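Local coordinates for putative solute-binding component of ABC transporter (Clostridium phytofermentans, PDB 4YS6), which binds beta-D-glucopyranose and probably serves as the carbohydrate-capturing component of an ABC transporter, at residues Q84-I89 with G107-Q112; E168-D173 with V211-W216. One frame throughout, in Å; residues are numbered along the deposited sequence.

Overall arrangement
Contact 1 and contact 2 lie in different lobes of a two-lobed periplasmic-binding-protein fold, their centres 28 Å apart and their nearest atoms about 15 Å apart. Contact 1 comes first along the chain and closes before contact 2 opens. It packs helix 78-90 against helix 107-115; these helices flank strand 95-98, a member of the mixed sheet. Contact 2 belongs to the second, four-stranded parallel sheet: residues 168-173 run off the end of strand 165-170 and meet the loop that follows helix 208-211. Contact 1 is therefore helix packing within one lobe, while contact 2 reaches the sugar site through Trp216, one of the residues that line the glucose pocket.

Contact 1. Residues Q84-I89 with G107-Q112; sequences QIENMI and GTVLAQ
Val109 reaches from helix 107-115 toward helix 78-90, and its methyl CG2 does most of the touching. Its CB is the branch point: CG1 takes the position between the backbone N and the carbonyl carbon (chi1 66°), which turns CG2 anti to N and toward the other helix. Val109 CG1 stays a little back, 4.1 Å from Ile85 CG2. Val109 CG2 goes further in, lying 3.6 Å from Ile85 CG2 and 3.7 Å from Glu86 CG, with Ile89 CD1 at 4.1 Å from the same methyl. The Ile85 and Val109 side chains cross at about a right angle. The two segments run almost parallel, their axes 8° apart and 10.0 Å at closest approach, as in consecutive beta-alpha-beta crossovers, helices side by side on one sheet face linked by strand 95-98; Ile85 also rests on Leu96 and Ile98 of that strand. One turn after Val109, extended Gln112 reaches across, its NE2 3.7 Å from Ile89 CG2. No direct hydrogen bond joins the segments. Instead a water accepts from Gln112 NE2 at 2.7 Å and donates to Glu86 O at 2.8 Å, tying the amide to the backbone of helix 78-90.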
# COMPACT_ATOMS: atom_id res chain seq x y z
N GLN A 84 -17.62 -11.82 -6.87
CA GLN A 84 -16.55 -12.56 -7.54
C GLN A 84 -16.08 -13.73 -6.69
O GLN A 84 -15.89 -14.82 -7.20
CB GLN A 84 -15.38 -11.64 -7.88
CG GLN A 84 -15.74 -10.69 -8.99
CD GLN A 84 -14.66 -9.68 -9.30
OE1 GLN A 84 -13.82 -9.37 -8.45
NE2 GLN A 84 -14.70 -9.15 -10.52
N ILE A 85 -15.92 -13.51 -5.38
CA ILE A 85 -15.52 -14.58 -4.48
C ILE A 85 -16.60 -15.66 -4.39
O ILE A 85 -16.29 -16.85 -4.45
CB ILE A 85 -15.17 -14.01 -3.09
CG1 ILE A 85 -13.95 -13.11 -3.24
CG2 ILE A 85 -14.88 -15.11 -2.06
CD1 ILE A 85 -13.73 -12.15 -2.09
N GLU A 86 -17.88 -15.26 -4.31
CA GLU A 86 -18.97 -16.22 -4.36
C GLU A 86 -18.88 -17.10 -5.60
O GLU A 86 -19.10 -18.31 -5.52
CB GLU A 86 -20.33 -15.50 -4.34
CG GLU A 86 -20.75 -15.09 -2.95
CD GLU A 86 -22.03 -14.27 -2.92
OE1 GLU A 86 -22.49 -13.81 -3.99
OE2 GLU A 86 -22.58 -14.08 -1.81
N ASN A 87 -18.57 -16.49 -6.74
CA ASN A 87 -18.49 -17.21 -8.01
C ASN A 87 -17.29 -18.13 -8.05
O ASN A 87 -17.36 -19.22 -8.61
CB ASN A 87 -18.42 -16.24 -9.19
CG ASN A 87 -19.71 -15.48 -9.41
OD1 ASN A 87 -20.75 -15.81 -8.85
ND2 ASN A 87 -19.65 -14.44 -10.24
N MSE A 88 -16.18 -17.70 -7.46
CA MSE A 88 -15.00 -18.57 -7.37
C MSE A 88 -15.34 -19.83 -6.60
O MSE A 88 -14.96 -20.94 -6.99
CB MSE A 88 -13.83 -17.84 -6.70
CG MSE A 88 -13.18 -16.83 -7.57
SE MSE A 88 -12.00 -15.65 -6.55
CE MSE A 88 -11.71 -14.35 -7.98
N ILE A 89 -16.06 -19.68 -5.50
CA ILE A 89 -16.42 -20.81 -4.68
C ILE A 89 -17.35 -21.73 -5.47
O ILE A 89 -17.22 -22.96 -5.43
CB ILE A 89 -17.08 -20.36 -3.37
CG1 ILE A 89 -16.09 -19.55 -2.53
CG2 ILE A 89 -17.60 -21.57 -2.59
CD1 ILE A 89 -16.70 -18.90 -1.29
N GLY A 107 -16.96 -10.88 5.51
CA GLY A 107 -17.24 -11.87 6.54
C GLY A 107 -18.23 -12.94 6.12
O GLY A 107 -18.04 -14.11 6.41
N THR A 108 -19.30 -12.54 5.44
CA THR A 108 -20.30 -13.50 5.05
C THR A 108 -19.76 -14.50 4.04
O THR A 108 -19.94 -15.70 4.20
CB THR A 108 -21.53 -12.78 4.45
OG1 THR A 108 -22.08 -11.91 5.44
CG2 THR A 108 -22.58 -13.78 4.04
N VAL A 109 -19.09 -14.02 3.01
CA VAL A 109 -18.65 -14.92 1.96
C VAL A 109 -17.49 -15.77 2.45
O VAL A 109 -17.33 -16.92 2.03
CB VAL A 109 -18.26 -14.16 0.67
CG1 VAL A 109 -17.06 -13.28 0.87
CG2 VAL A 109 -18.06 -15.13 -0.47
N LEU A 110 -16.66 -15.23 3.33
CA LEU A 110 -15.58 -16.07 3.85
C LEU A 110 -16.07 -17.17 4.81
O LEU A 110 -15.44 -18.24 4.90
CB LEU A 110 -14.53 -15.21 4.52
CG LEU A 110 -13.75 -14.34 3.51
CD1 LEU A 110 -12.55 -13.76 4.17
CD2 LEU A 110 -13.34 -15.10 2.23
N ALA A 111 -17.20 -16.95 5.50
CA ALA A 111 -17.82 -17.99 6.29
C ALA A 111 -18.21 -19.16 5.38
O ALA A 111 -18.08 -20.32 5.76
CB ALA A 111 -19.07 -17.45 7.04
N GLN A 112 -18.71 -18.85 4.18
CA GLN A 112 -19.06 -19.87 3.18
C GLN A 112 -17.82 -20.70 2.79
O GLN A 112 -17.87 -21.93 2.69
CB GLN A 112 -19.67 -19.19 1.95
CG GLN A 112 -20.10 -20.13 0.87
CD GLN A 112 -20.67 -19.40 -0.33
OE1 GLN A 112 -20.95 -18.20 -0.27
NE2 GLN A 112 -20.85 -20.13 -1.43
O HOH W 1 -21.09 -19.61 -4.10

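Contact 2. Residues E168-D173 with V211-W216; sequences EIFTGD and VATAGW. With BGC (beta-D-glucopyranose), chain D.
The Trp216 indole lies between Gly172 and the bound glucose. Gly172 CA sits over the six-membered ring on one face in a CH-pi contact, with Asp173 N over the same face, toward the rim. The C1-O5-C5 side of glucose and its C6 rest on the opposite face: C5 stands 3.6 Å above the plane, over the middle of the ring system, and C6 comes to 3.5 Å from Trp216 CG. The ring's NE1 is hydrogen-bonded to Asp176, which also binds the sugar, so the indole is held at its edge as well as across both faces.

Beside the tryptophan, Asp173 carries its carboxylate to the turn at Gly215. With CG anti to the backbone N (chi1 -177°), Asp173 OD1 accepts from Gly215 N at 2.8 Å, a nearly straight bond (176° at the hydrogen) on the anti side and somewhat out of the carboxylate plane; OD2 takes Gly175 N. Gly215 itself has positive phi, within a turn where Trp216 N bonds to Thr213 O.

Further back, Thr213 OG1 donates to Thr171 O at 2.8 Å, almost along the C=O axis. The same OG1 lies near the plane of the Phe170 ring, at its edge. Val211 O accepts from Thr171 N at 2.9 Å, and Thr213 N donates to Gly172 O. Val211 meets Ile169 obliquely, its CG1 3.9 Å from Ile169 CB; its CG2 lies 3.8 Å from Thr171 CG2. Thr171 OG1 turns instead to Ser245.

An aromatic ring packed against a sugar, with aspartates, Asn246, Arg125 and Lys292 hydrogen-bonded to it, is characteristic of the cleft in sugar-binding members of the periplasmic binding protein family.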
# COMPACT_ATOMS: atom_id res chain seq x y z
N GLU A 168 2.13 18.60 5.55
CA GLU A 168 0.77 18.06 5.36
C GLU A 168 0.86 16.55 5.17
O GLU A 168 1.91 16.02 4.84
CB GLU A 168 0.05 18.73 4.19
CG GLU A 168 -0.14 20.27 4.36
CD GLU A 168 -1.16 20.65 5.44
OE1 GLU A 168 -2.02 19.82 5.78
OE2 GLU A 168 -1.11 21.80 5.92
N ILE A 169 -0.26 15.86 5.38
CA ILE A 169 -0.26 14.40 5.49
C ILE A 169 -1.40 13.82 4.67
O ILE A 169 -2.52 14.30 4.77
CB ILE A 169 -0.44 13.96 6.95
CG1 ILE A 169 0.66 14.52 7.86
CG2 ILE A 169 -0.46 12.45 7.05
CD1 ILE A 169 0.25 14.53 9.32
N PHE A 170 -1.08 12.80 3.88
CA PHE A 170 -2.06 12.07 3.06
C PHE A 170 -1.85 10.59 3.27
O PHE A 170 -0.78 10.09 2.93
CB PHE A 170 -1.91 12.39 1.59
CG PHE A 170 -2.35 13.77 1.21
CD1 PHE A 170 -1.60 14.87 1.61
CD2 PHE A 170 -3.49 13.97 0.45
CE1 PHE A 170 -2.03 16.15 1.28
CE2 PHE A 170 -3.90 15.24 0.11
CZ PHE A 170 -3.17 16.33 0.55
N THR A 171 -2.83 9.89 3.85
CA THR A 171 -2.72 8.44 3.93
C THR A 171 -3.83 7.76 3.10
O THR A 171 -4.50 8.38 2.26
CB THR A 171 -2.69 7.94 5.41
OG1 THR A 171 -2.22 6.58 5.46
CG2 THR A 171 -4.05 8.04 6.06
N GLY A 172 -3.97 6.45 3.29
CA GLY A 172 -4.79 5.66 2.41
C GLY A 172 -6.23 5.54 2.86
O GLY A 172 -6.73 6.31 3.68
N ASP A 173 -6.90 4.54 2.31
CA ASP A 173 -8.33 4.37 2.55
C ASP A 173 -8.54 3.84 3.96
O ASP A 173 -7.81 2.94 4.40
CB ASP A 173 -8.93 3.42 1.54
CG ASP A 173 -10.43 3.27 1.70
OD1 ASP A 173 -11.18 4.12 1.15
OD2 ASP A 173 -10.86 2.34 2.42
N VAL A 211 -6.83 12.63 7.54
CA VAL A 211 -5.84 12.60 6.46
C VAL A 211 -5.98 11.41 5.51
O VAL A 211 -5.25 11.32 4.51
CB VAL A 211 -4.41 12.62 7.03
CG1 VAL A 211 -4.21 13.89 7.82
CG2 VAL A 211 -4.14 11.41 7.91
N ALA A 212 -6.92 10.52 5.82
CA ALA A 212 -7.17 9.34 5.00
C ALA A 212 -7.74 9.74 3.65
O ALA A 212 -8.48 10.70 3.55
CB ALA A 212 -8.14 8.40 5.71
N THR A 213 -7.36 9.01 2.62
CA THR A 213 -7.79 9.32 1.25
C THR A 213 -8.67 8.18 0.75
O THR A 213 -8.19 7.08 0.50
CB THR A 213 -6.59 9.51 0.28
OG1 THR A 213 -5.66 10.46 0.82
CG2 THR A 213 -7.08 10.03 -1.11
N ALA A 214 -9.95 8.46 0.57
CA ALA A 214 -10.89 7.45 0.09
C ALA A 214 -10.44 6.75 -1.20
O ALA A 214 -10.06 7.40 -2.19
CB ALA A 214 -12.26 8.09 -0.12
N GLY A 215 -10.46 5.41 -1.18
CA GLY A 215 -10.06 4.61 -2.32
C GLY A 215 -8.62 4.73 -2.76
O GLY A 215 -8.29 4.29 -3.85
N TRP A 216 -7.77 5.33 -1.92
CA TRP A 216 -6.40 5.63 -2.30
C TRP A 216 -6.36 6.47 -3.59
O TRP A 216 -5.38 6.43 -4.37
CB TRP A 216 -5.60 4.35 -2.50
CG TRP A 216 -5.29 3.54 -1.27
CD1 TRP A 216 -5.95 2.44 -0.79
CD2 TRP A 216 -4.16 3.73 -0.41
NE1 TRP A 216 -5.29 1.94 0.31
CE2 TRP A 216 -4.21 2.72 0.57
CE3 TRP A 216 -3.12 4.66 -0.37
CZ2 TRP A 216 -3.23 2.62 1.58
CZ3 TRP A 216 -2.17 4.56 0.63
CH2 TRP A 216 -2.23 3.54 1.58
C2 BGC D . -0.84 -1.39 -0.51
C3 BGC D . -0.07 -0.30 -1.18
C4 BGC D . -0.84 0.38 -2.23
C5 BGC D . -2.18 0.84 -1.75
C6 BGC D . -3.09 1.34 -2.85
C1 BGC D . -2.13 -0.81 0.10
O1 BGC D . -2.86 -1.71 0.68
O2 BGC D . -0.06 -1.98 0.53
O3 BGC D . 1.15 -0.93 -1.73
O4 BGC D . -0.16 1.57 -2.70
O5 BGC D . -2.84 -0.30 -1.12
O6 BGC D . -3.10 0.47 -3.97